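Local coordinates for N-isopropylammelide isopropylaminohydrolase (Burkholderia multivorans ATCC 17616, PDB 6NBO), which is an amidohydrolase-family enzyme with a TIM-barrel domain that binds zinc ions, at residues G64-D69 / I123-D128. Numbering follows the deposited sequence.
Sequences GHTHLD and IRTHVD. With ZN (zinc ion), chain B.
His126 lies against both histidines of the His-X-His motif, His65 and His67, at the C-terminal end of the first strand of this amidohydrolase TIM barrel. Their NE2 atoms bind one zinc ion at 2.1 Å (His65) and 2.3 Å (His67), a site completed by His218 and Asp304. His126 CD2 and NE2 lie over one face of the His65 ring, the two planes oblique at 37°; His126 CB meets His67 CE1. With CG anti to its carbonyl carbon (chi1 -59°), the His126 ring swings back along the strand, where a water joins its NE2 to Gly64 O and, weakly, to His65 ND1, whose stronger partner is Ser249. The backbones pair in parallel, Thr66 N donating to Arg124 O and Thr66 O accepting from His126 N at 2.9 Å. Past Thr66 the chain leaves the sheet, and Thr125 OG1 receives Leu68 N almost straight (2.9 Å, 178°) while donating to His126 O. Arg97 bridges to both Asp69 OD2 and Asp128 OD2, which probably eases the acids' repulsion. A second water ties Asp69 OD1 and Asp128 OD1 to His67 ND1, so zinc and water hold both ring nitrogens, and Asp128 N reaches Asp69 OD2 from above the carboxylate plane at 2.9 Å.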
ATOM      1  N   GLY A  64       0.491   0.859  -0.770  1.00 21.81           N
ATOM      2  CA  GLY A  64       0.387  -0.581  -0.635  1.00 21.09           C
ATOM      3  C   GLY A  64       0.796  -1.151   0.710  1.00 24.77           C
ATOM      4  O   GLY A  64       0.635  -2.356   0.935  1.00 28.18           O
ATOM      5  N   HIS A  65       1.343  -0.329   1.616  1.00 21.30           N
ATOM      6  CA  HIS A  65       1.788  -0.827   2.919  1.00 22.37           C
ATOM      7  C   HIS A  65       2.047   0.352   3.842  1.00 29.22           C
ATOM      8  O   HIS A  65       3.086   1.008   3.743  1.00 24.18           O
ATOM      9  CB  HIS A  65       3.057  -1.680   2.806  1.00 24.48           C
ATOM     10  CG  HIS A  65       3.514  -2.317   4.095  1.00 25.94           C
ATOM     11  ND1 HIS A  65       3.640  -3.681   4.247  1.00 28.38           N
ATOM     12  CD2 HIS A  65       3.937  -1.772   5.264  1.00 25.65           C
ATOM     13  CE1 HIS A  65       4.106  -3.952   5.457  1.00 32.27           C
ATOM     14  NE2 HIS A  65       4.282  -2.810   6.098  1.00 27.72           N
ATOM     15  N   THR A  66       1.122   0.628   4.748  1.00 20.69           N
ATOM     16  CA  THR A  66       1.416   1.572   5.816  1.00 21.93           C
ATOM     17  C   THR A  66       0.779   1.043   7.097  1.00 23.64           C
ATOM     18  O   THR A  66       0.244  -0.074   7.135  1.00 25.92           O
ATOM     19  CB  THR A  66       0.952   2.987   5.441  1.00 23.54           C
ATOM     20  OG1 THR A  66       1.495   3.919   6.391  1.00 25.83           O
ATOM     21  CG2 THR A  66      -0.588   3.095   5.436  1.00 21.51           C
ATOM     22  N   HIS A  67       0.852   1.860   8.165  1.00 24.91           N
ATOM     23  CA  HIS A  67       0.376   1.496   9.499  1.00 22.43           C
ATOM     24  C   HIS A  67      -0.387   2.726  10.005  1.00 24.12           C
ATOM     25  O   HIS A  67       0.142   3.506  10.796  1.00 25.23           O
ATOM     26  CB  HIS A  67       1.530   1.109  10.437  1.00 23.74           C
ATOM     27  CG  HIS A  67       2.250  -0.149  10.046  1.00 24.89           C
ATOM     28  ND1 HIS A  67       1.908  -1.384  10.545  1.00 27.52           N
ATOM     29  CD2 HIS A  67       3.289  -0.360   9.200  1.00 26.09           C
ATOM     30  CE1 HIS A  67       2.716  -2.303  10.042  1.00 33.46           C
ATOM     31  NE2 HIS A  67       3.552  -1.709   9.209  1.00 30.77           N
ATOM     32  N   LEU A  68      -1.635   2.885   9.536  1.00 24.20           N
ATOM     33  CA  LEU A  68      -2.397   4.096   9.840  1.00 25.17           C
ATOM     34  C   LEU A  68      -2.706   4.203  11.325  1.00 27.39           C
ATOM     35  O   LEU A  68      -2.904   5.313  11.838  1.00 29.56           O
ATOM     36  CB  LEU A  68      -3.715   4.139   9.056  1.00 21.58           C
ATOM     37  CG  LEU A  68      -3.716   4.268   7.527  1.00 25.49           C
ATOM     38  CD1 LEU A  68      -5.136   4.204   6.991  1.00 25.69           C
ATOM     39  CD2 LEU A  68      -3.016   5.533   7.075  1.00 25.57           C
ATOM     40  N   ASP A  69      -2.780   3.068  12.023  1.00 24.38           N
ATOM     41  CA  ASP A  69      -3.115   3.111  13.440  1.00 26.33           C
ATOM     42  C   ASP A  69      -1.982   3.701  14.273  1.00 32.01           C
ATOM     43  O   ASP A  69      -2.238   4.243  15.352  1.00 30.11           O
ATOM     44  CB  ASP A  69      -3.487   1.707  13.947  1.00 29.60           C
ATOM     45  CG  ASP A  69      -2.356   0.677  13.775  1.00 30.21           C
ATOM     46  OD1 ASP A  69      -1.643   0.714  12.742  1.00 30.61           O
ATOM     47  OD2 ASP A  69      -2.203  -0.181  14.674  1.00 30.08           O
ATOM     48  N   ILE A 123      -5.602   2.497  -0.176  1.00 21.88           N
ATOM     49  CA  ILE A 123      -4.604   2.284   0.874  1.00 20.43           C
ATOM     50  C   ILE A 123      -4.747   0.873   1.423  1.00 22.93           C
ATOM     51  O   ILE A 123      -5.850   0.463   1.797  1.00 21.05           O
ATOM     52  CB  ILE A 123      -4.757   3.293   2.027  1.00 23.56           C
ATOM     53  CG1 ILE A 123      -4.717   4.745   1.520  1.00 23.35           C
ATOM     54  CG2 ILE A 123      -3.714   2.993   3.124  1.00 19.68           C
ATOM     55  CD1 ILE A 123      -4.862   5.800   2.659  1.00 22.61           C
ATOM     56  N   ARG A 124      -3.637   0.139   1.492  1.00 21.86           N
ATOM     57  CA  ARG A 124      -3.555  -1.069   2.308  1.00 20.61           C
ATOM     58  C   ARG A 124      -2.818  -0.733   3.596  1.00 20.74           C
ATOM     59  O   ARG A 124      -1.643  -0.344   3.566  1.00 22.62           O
ATOM     60  CB  ARG A 124      -2.839  -2.214   1.582  1.00 22.12           C
ATOM     61  CG  ARG A 124      -2.656  -3.453   2.496  1.00 24.27           C
ATOM     62  CD  ARG A 124      -2.055  -4.659   1.748  1.00 21.22           C
ATOM     63  NE  ARG A 124      -3.016  -5.245   0.823  1.00 20.93           N
ATOM     64  CZ  ARG A 124      -2.829  -6.385   0.173  1.00 24.29           C
ATOM     65  NH1 ARG A 124      -1.717  -7.088   0.364  1.00 24.21           N
ATOM     66  NH2 ARG A 124      -3.765  -6.823  -0.666  1.00 20.33           N
ATOM     67  N   THR A 125      -3.499  -0.877   4.723  1.00 20.62           N
ATOM     68  CA  THR A 125      -2.885  -0.590   6.007  1.00 19.29           C
ATOM     69  C   THR A 125      -2.897  -1.838   6.868  1.00 23.44           C
ATOM     70  O   THR A 125      -3.866  -2.605   6.878  1.00 21.29           O
ATOM     71  CB  THR A 125      -3.581   0.553   6.765  1.00 22.96           C
ATOM     72  OG1 THR A 125      -2.849   0.830   7.971  1.00 21.08           O
ATOM     73  CG2 THR A 125      -5.029   0.186   7.130  1.00 25.42           C
ATOM     74  N   HIS A 126      -1.797  -2.047   7.558  1.00 22.73           N
ATOM     75  CA  HIS A 126      -1.762  -2.995   8.651  1.00 22.23           C
ATOM     76  C   HIS A 126      -2.262  -2.285   9.899  1.00 24.68           C
ATOM     77  O   HIS A 126      -2.147  -1.065  10.022  1.00 24.20           O
ATOM     78  CB  HIS A 126      -0.338  -3.529   8.817  1.00 21.28           C
ATOM     79  CG  HIS A 126       0.166  -4.216   7.578  1.00 22.72           C
ATOM     80  ND1 HIS A 126       0.387  -5.573   7.514  1.00 22.53           N
ATOM     81  CD2 HIS A 126       0.447  -3.733   6.343  1.00 26.80           C
ATOM     82  CE1 HIS A 126       0.785  -5.901   6.296  1.00 23.88           C
ATOM     83  NE2 HIS A 126       0.833  -4.801   5.564  1.00 24.02           N
ATOM     84  N   VAL A 127      -2.893  -3.044  10.787  1.00 23.26           N
ATOM     85  CA  VAL A 127      -3.404  -2.507  12.046  1.00 26.00           C
ATOM     86  C   VAL A 127      -3.025  -3.492  13.137  1.00 23.67           C
ATOM     87  O   VAL A 127      -3.250  -4.694  12.986  1.00 23.15           O
ATOM     88  CB  VAL A 127      -4.931  -2.302  12.017  1.00 26.05           C
ATOM     89  CG1 VAL A 127      -5.417  -1.800  13.375  1.00 25.35           C
ATOM     90  CG2 VAL A 127      -5.322  -1.326  10.907  1.00 24.09           C
ATOM     91  N   ASP A 128      -2.454  -2.995  14.228  1.00 22.97           N
ATOM     92  CA  ASP A 128      -1.995  -3.896  15.281  1.00 28.34           C
ATOM     93  C   ASP A 128      -3.192  -4.571  15.935  1.00 30.52           C
ATOM     94  O   ASP A 128      -4.152  -3.906  16.328  1.00 29.10           O
ATOM     95  CB  ASP A 128      -1.187  -3.134  16.325  1.00 29.53           C
ATOM     96  CG  ASP A 128       0.141  -2.628  15.785  1.00 33.95           C
ATOM     97  OD1 ASP A 128       0.510  -2.961  14.645  1.00 33.08           O
ATOM     98  OD2 ASP A 128       0.825  -1.890  16.515  1.00 36.97           O
TER
HETATM   99 ZN    ZN B 401       5.148  -2.721   7.971  0.76 29.78          ZN
HETATM  100  O   HOH W   1       1.331  -4.421   2.786  1.00 24.63           O
HETATM  101  O   HOH W   2       0.017  -1.538  12.431  1.00 26.04           O